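Local coordinates for uncharacterized protein (Methanothermobacter thermautotrophicus, PDB 1L1S) that is of unknown function but belongs to the DsrE/DsrF-like family, whose better-known members take part in sulfur-transfer chemistry, at residues 4-9 against 33-38; 24-29 against 60-65. One frame throughout, in Å; residues are numbered along the deposited sequence.

Contact 1 of 2, residues 4-9 against 33-38; sequences YRVVFH and ESVRIE
Y4 N to S34 O, at 3.2 Å and bent to 146° at the hydrogen, is the end rung of a ladder of backbone hydrogen bonds in which Y4 and V6 use both N and O, and F8 its N. R36 N gives to Y4 O at 2.7 Å, V6 N to R36 O at 2.9 Å, E38 N to V6 O, and F8 N closes the run on E38 O at 2.7 Å. CA-H groups of V35, R5, I37 and V7 lean on Y4 O, R36 O, V6 O and E38 O respectively, so four carbonyls each take an N-H and a weaker CA-H contact. The strands run parallel, 12° apart, in a right-handed β-α-β unit whose crossover is helix 15-31. R5 and V7 turn their backbone bonds the other way, to strand 109-111. On the face of Y4, V6, V35 and I37, V35 places CG1 between N and C (chi1 64°) and CG2 anti to N, 3.7 Å from V6 CG1. The end of F8 comes in to I37, whose CG2 sits at the ring edge, 3.7 Å from F8 CD1. On the opposite face the buried E38 carboxylate is satisfied by H99 through OE1 and by R68 and R103 through OE2.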
loop_
_atom_site.group_PDB
_atom_site.type_symbol
_atom_site.label_atom_id
_atom_site.label_comp_id
_atom_site.label_asym_id
_atom_site.label_seq_id
_atom_site.Cartn_x
_atom_site.Cartn_y
_atom_site.Cartn_z
ATOM N N TYR A 4 9.911 3.263 -17.304
ATOM C CA TYR A 4 9.281 3.000 -16.014
ATOM C C TYR A 4 9.928 1.897 -15.192
ATOM O O TYR A 4 10.385 0.881 -15.720
ATOM C CB TYR A 4 7.795 2.685 -16.188
ATOM C CG TYR A 4 7.009 3.815 -16.794
ATOM C CD1 TYR A 4 6.646 3.789 -18.138
ATOM C CD2 TYR A 4 6.633 4.917 -16.030
ATOM C CE1 TYR A 4 5.920 4.834 -18.713
ATOM C CE2 TYR A 4 5.912 5.967 -16.590
ATOM C CZ TYR A 4 5.556 5.917 -17.934
ATOM O OH TYR A 4 4.828 6.931 -18.500
ATOM N N ARG A 5 9.954 2.124 -13.886
ATOM C CA ARG A 5 10.535 1.186 -12.935
ATOM C C ARG A 5 9.569 1.057 -11.770
ATOM O O ARG A 5 9.190 2.055 -11.144
ATOM C CB ARG A 5 11.876 1.716 -12.436
ATOM C CG ARG A 5 12.939 1.858 -13.516
ATOM C CD ARG A 5 14.134 2.595 -12.941
ATOM N NE ARG A 5 13.716 3.910 -12.473
ATOM C CZ ARG A 5 14.455 4.711 -11.716
ATOM N NH1 ARG A 5 15.668 4.336 -11.331
ATOM N NH2 ARG A 5 13.970 5.886 -11.343
ATOM N N VAL A 6 9.182 -0.172 -11.467
ATOM C CA VAL A 6 8.235 -0.400 -10.392
ATOM C C VAL A 6 8.509 -1.664 -9.592
ATOM O O VAL A 6 8.887 -2.707 -10.132
ATOM C CB VAL A 6 6.782 -0.442 -10.964
ATOM C CG1 VAL A 6 6.726 -1.346 -12.152
ATOM C CG2 VAL A 6 5.786 -0.916 -9.906
ATOM N N VAL A 7 8.312 -1.553 -8.287
ATOM C CA VAL A 7 8.499 -2.671 -7.391
ATOM C C VAL A 7 7.173 -2.963 -6.686
ATOM O O VAL A 7 6.539 -2.055 -6.114
ATOM C CB VAL A 7 9.613 -2.370 -6.337
ATOM C CG1 VAL A 7 9.311 -1.083 -5.600
ATOM C CG2 VAL A 7 9.719 -3.514 -5.345
ATOM N N PHE A 8 6.747 -4.223 -6.763
ATOM C CA PHE A 8 5.517 -4.677 -6.117
ATOM C C PHE A 8 5.848 -5.224 -4.754
ATOM O O PHE A 8 6.940 -5.738 -4.526
ATOM C CB PHE A 8 4.817 -5.767 -6.911
ATOM C CG PHE A 8 4.116 -5.270 -8.136
ATOM C CD1 PHE A 8 4.825 -4.998 -9.291
ATOM C CD2 PHE A 8 2.732 -5.093 -8.134
ATOM C CE1 PHE A 8 4.165 -4.556 -10.446
ATOM C CE2 PHE A 8 2.057 -4.654 -9.275
ATOM C CZ PHE A 8 2.774 -4.387 -10.432
ATOM N N HIS A 9 4.884 -5.118 -3.856
ATOM C CA HIS A 9 5.052 -5.559 -2.482
ATOM C C HIS A 9 3.933 -6.510 -2.115
ATOM O O HIS A 9 2.766 -6.171 -2.241
ATOM C CB HIS A 9 5.034 -4.310 -1.590
ATOM C CG HIS A 9 4.868 -4.573 -0.126
ATOM N ND1 HIS A 9 4.760 -3.548 0.791
ATOM C CD2 HIS A 9 4.767 -5.722 0.583
ATOM C CE1 HIS A 9 4.598 -4.052 2.000
ATOM N NE2 HIS A 9 4.597 -5.369 1.904
ATOM N N GLU A 33 4.917 0.619 -22.520
ATOM C CA GLU A 33 5.873 0.298 -23.578
ATOM C C GLU A 33 7.123 -0.339 -22.998
ATOM O O GLU A 33 7.551 -1.416 -23.416
ATOM C CB GLU A 33 6.318 1.566 -24.314
ATOM C CG GLU A 33 5.230 2.418 -24.950
ATOM C CD GLU A 33 5.743 3.823 -25.291
ATOM O OE1 GLU A 33 5.861 4.660 -24.362
ATOM O OE2 GLU A 33 6.050 4.087 -26.477
ATOM N N SER A 34 7.715 0.366 -22.043
ATOM C CA SER A 34 8.945 -0.065 -21.398
ATOM C C SER A 34 8.871 0.013 -19.871
ATOM O O SER A 34 8.713 1.097 -19.298
ATOM C CB SER A 34 10.095 0.812 -21.889
ATOM O OG SER A 34 11.257 0.601 -21.115
ATOM N N VAL A 35 8.987 -1.135 -19.211
ATOM C CA VAL A 35 8.943 -1.139 -17.758
ATOM C C VAL A 35 9.779 -2.232 -17.130
ATOM O O VAL A 35 9.776 -3.383 -17.566
ATOM C CB VAL A 35 7.513 -1.283 -17.219
ATOM C CG1 VAL A 35 6.918 -2.632 -17.624
ATOM C CG2 VAL A 35 7.533 -1.143 -15.711
ATOM N N ARG A 36 10.494 -1.841 -16.089
ATOM C CA ARG A 36 11.327 -2.754 -15.346
ATOM C C ARG A 36 10.520 -3.085 -14.082
ATOM O O ARG A 36 10.059 -2.186 -13.371
ATOM C CB ARG A 36 12.644 -2.061 -15.014
ATOM C CG ARG A 36 13.653 -2.936 -14.334
ATOM C CD ARG A 36 14.990 -2.236 -14.283
ATOM N NE ARG A 36 15.945 -3.014 -13.502
ATOM C CZ ARG A 36 17.063 -2.521 -12.994
ATOM N NH1 ARG A 36 17.377 -1.244 -13.189
ATOM N NH2 ARG A 36 17.852 -3.300 -12.264
ATOM N N ILE A 37 10.331 -4.373 -13.818
ATOM C CA ILE A 37 9.549 -4.790 -12.662
ATOM C C ILE A 37 10.237 -5.723 -11.666
ATOM O O ILE A 37 10.876 -6.699 -12.058
ATOM C CB ILE A 37 8.276 -5.539 -13.090
ATOM C CG1 ILE A 37 7.483 -4.739 -14.129
ATOM C CG2 ILE A 37 7.415 -5.821 -11.861
ATOM C CD1 ILE A 37 6.187 -5.454 -14.567
ATOM N N GLU A 38 10.051 -5.435 -10.376
ATOM C CA GLU A 38 10.566 -6.279 -9.307
ATOM C C GLU A 38 9.432 -6.583 -8.350
ATOM O O GLU A 38 8.600 -5.724 -8.069
ATOM C CB GLU A 38 11.698 -5.604 -8.537
ATOM C CG GLU A 38 12.947 -5.363 -9.372
ATOM C CD GLU A 38 14.146 -4.976 -8.523
ATOM O OE1 GLU A 38 13.937 -4.403 -7.426
ATOM O OE2 GLU A 38 15.290 -5.239 -8.959
#

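Contact 2 of 2, residues 24-29 against 60-65; sequences NVRNLM and SELTGQ
L62 carries the apolar part of this contact, reaching across from helix 56-64 to V25, R26 and M29 on helix 15-31. Its CD2 methyl does most of the touching: it lies 4.0 Å from V25 CG1, 4.0 Å from R26 CG and 3.4 Å from the terminal CE of selenomethionine M29, the last tighter than usual van der Waals contact. CD1 also reaches V25 CG1, a methyl held anti to the backbone N. M29 runs straight as far as its selenium and then bends (chi3 -62°), which turns CE toward L62. V67, in the loop after helix 56-64, touches V25, M29 and L62 alike.

These two helices lie on the same side of the parallel sheet of an α/β fold, running 25° from parallel with axes 11.8 Å apart. At that spacing, side chains rather than backbones make the meeting. V25 and M29 also rest on I37, and L62 on F69, so the cluster packs against strands 35-41 and 68-72 beneath.

The charged contact lies along the margin of this cluster. R26 extends from CG to NE, passing L62 at about a right angle, and brings NH2 to 3.5 Å from E61 OE2, a long salt bridge with guanidinium and carboxylate planes 50° apart. The stronger partner of the same NH2 is D58, one turn earlier on helix 56-64, so R26 spans two acids.

A polar-apolar approach completes the set. Q65 OE1 comes 3.8 Å from M29 CE, crossing that side chain roughly at a right angle, and has no hydrogen-bonding partner in the model despite being buried by the contact.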
loop_
_atom_site.group_PDB
_atom_site.type_symbol
_atom_site.label_atom_id
_atom_site.label_comp_id
_atom_site.label_asym_id
_atom_site.label_seq_id
_atom_site.Cartn_x
_atom_site.Cartn_y
_atom_site.Cartn_z
ATOM N N ASN A 24 -1.708 -8.074 -12.036
ATOM C CA ASN A 24 -1.201 -6.704 -12.123
ATOM C C ASN A 24 0.152 -6.649 -12.851
ATOM O O ASN A 24 0.407 -5.729 -13.627
ATOM C CB ASN A 24 -1.065 -6.094 -10.727
ATOM C CG ASN A 24 -2.410 -5.848 -10.070
ATOM O OD1 ASN A 24 -3.430 -5.779 -10.744
ATOM N ND2 ASN A 24 -2.415 -5.704 -8.755
ATOM N N VAL A 25 1.019 -7.625 -12.602
ATOM C CA VAL A 25 2.329 -7.655 -13.273
ATOM C C VAL A 25 2.171 -7.816 -14.792
ATOM O O VAL A 25 2.816 -7.116 -15.566
ATOM C CB VAL A 25 3.209 -8.810 -12.742
ATOM C CG1 VAL A 25 4.410 -9.039 -13.662
ATOM C CG2 VAL A 25 3.680 -8.472 -11.321
ATOM N N ARG A 26 1.306 -8.729 -15.211
ATOM C CA ARG A 26 1.077 -8.946 -16.634
ATOM C C ARG A 26 0.404 -7.737 -17.280
ATOM O O ARG A 26 0.792 -7.314 -18.362
ATOM C CB ARG A 26 0.225 -10.196 -16.841
ATOM C CG ARG A 26 0.983 -11.478 -16.583
ATOM C CD ARG A 26 0.114 -12.711 -16.770
ATOM N NE ARG A 26 0.920 -13.923 -16.637
ATOM C CZ ARG A 26 0.554 -15.003 -15.953
ATOM N NH1 ARG A 26 -0.616 -15.043 -15.331
ATOM N NH2 ARG A 26 1.379 -16.038 -15.869
ATOM N N ASN A 27 -0.597 -7.187 -16.600
ATOM C CA ASN A 27 -1.335 -6.020 -17.086
ATOM C C ASN A 27 -0.352 -4.882 -17.347
ATOM O O ASN A 27 -0.383 -4.223 -18.398
ATOM C CB ASN A 27 -2.367 -5.596 -16.030
ATOM C CG ASN A 27 -3.231 -4.406 -16.463
ATOM O OD1 ASN A 27 -4.411 -4.320 -16.103
ATOM N ND2 ASN A 27 -2.649 -3.481 -17.210
ATOM N N LEU A 28 0.528 -4.671 -16.379
ATOM C CA LEU A 28 1.517 -3.626 -16.452
ATOM C C LEU A 28 2.446 -3.795 -17.655
ATOM O O LEU A 28 2.722 -2.834 -18.363
ATOM C CB LEU A 28 2.312 -3.598 -15.149
ATOM C CG LEU A 28 3.174 -2.373 -14.893
ATOM C CD1 LEU A 28 2.317 -1.111 -14.968
ATOM C CD2 LEU A 28 3.822 -2.496 -13.528
HETATM N N MSE A 29 2.921 -5.012 -17.893
HETATM C CA MSE A 29 3.814 -5.244 -19.029
HETATM C C MSE A 29 3.157 -4.980 -20.387
HETATM O O MSE A 29 3.837 -4.677 -21.368
HETATM C CB MSE A 29 4.356 -6.672 -18.995
HETATM C CG MSE A 29 5.259 -6.938 -17.821
HETATM SE SE MSE A 29 5.949 -8.758 -17.840
HETATM C CE MSE A 29 4.302 -9.756 -17.705
ATOM N N SER A 60 7.955 -18.777 -12.569
ATOM C CA SER A 60 9.038 -19.074 -13.507
ATOM C C SER A 60 8.803 -18.377 -14.842
ATOM O O SER A 60 9.726 -17.805 -15.422
ATOM C CB SER A 60 9.186 -20.579 -13.731
ATOM O OG SER A 60 8.188 -21.058 -14.615
ATOM N N GLU A 61 7.564 -18.405 -15.320
ATOM C CA GLU A 61 7.250 -17.759 -16.585
ATOM C C GLU A 61 7.542 -16.257 -16.583
ATOM O O GLU A 61 8.171 -15.750 -17.510
ATOM C CB GLU A 61 5.787 -17.972 -16.945
ATOM C CG GLU A 61 5.356 -17.148 -18.137
ATOM C CD GLU A 61 3.922 -17.404 -18.527
ATOM O OE1 GLU A 61 3.475 -16.812 -19.535
ATOM O OE2 GLU A 61 3.242 -18.198 -17.830
ATOM N N LEU A 62 7.087 -15.545 -15.550
ATOM C CA LEU A 62 7.322 -14.099 -15.483
ATOM C C LEU A 62 8.797 -13.758 -15.320
ATOM O O LEU A 62 9.251 -12.686 -15.733
ATOM C CB LEU A 62 6.516 -13.473 -14.338
ATOM C CG LEU A 62 5.008 -13.425 -14.594
ATOM C CD1 LEU A 62 4.242 -13.068 -13.336
ATOM C CD2 LEU A 62 4.741 -12.424 -15.679
ATOM N N THR A 63 9.539 -14.668 -14.704
ATOM C CA THR A 63 10.962 -14.459 -14.507
ATOM C C THR A 63 11.596 -14.444 -15.889
ATOM O O THR A 63 12.473 -13.627 -16.176
ATOM C CB THR A 63 11.581 -15.606 -13.672
ATOM O OG1 THR A 63 11.157 -15.475 -12.313
ATOM C CG2 THR A 63 13.115 -15.581 -13.741
ATOM N N GLY A 64 11.132 -15.355 -16.742
ATOM C CA GLY A 64 11.659 -15.442 -18.090
ATOM C C GLY A 64 11.352 -14.184 -18.879
ATOM O O GLY A 64 12.064 -13.840 -19.822
ATOM N N GLN A 65 10.293 -13.483 -18.493
ATOM C CA GLN A 65 9.924 -12.266 -19.194
ATOM C C GLN A 65 10.627 -11.039 -18.633
ATOM O O GLN A 65 10.339 -9.910 -19.027
ATOM C CB GLN A 65 8.407 -12.093 -19.156
ATOM C CG GLN A 65 7.683 -13.216 -19.878
ATOM C CD GLN A 65 6.192 -13.221 -19.616
ATOM O OE1 GLN A 65 5.753 -13.143 -18.471
ATOM N NE2 GLN A 65 5.404 -13.330 -20.679
#

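In the fold
Contact 1 joins two adjacent strands within the sheet, whereas contact 2 joins two helices covering one face of it; helix 15-31 links the strands of contact 1 and supplies one side of contact 2. Their centres lie about 10 Å apart and they meet directly, L28 resting on V6 and F8 and M29 on I37. Contact 1 buries V6, V7, F8, I37 and the acid E38, with R36 exposed; in contact 2 only V25 and L62 of the touching residues are buried, and the charges of R26 and E61 lie further out. Backbone hydrogen bonding dominates contact 1, side chains alone contact 2. A second subunit meets Y4 and V6, and helix 15-31 through residues not facing 60-65.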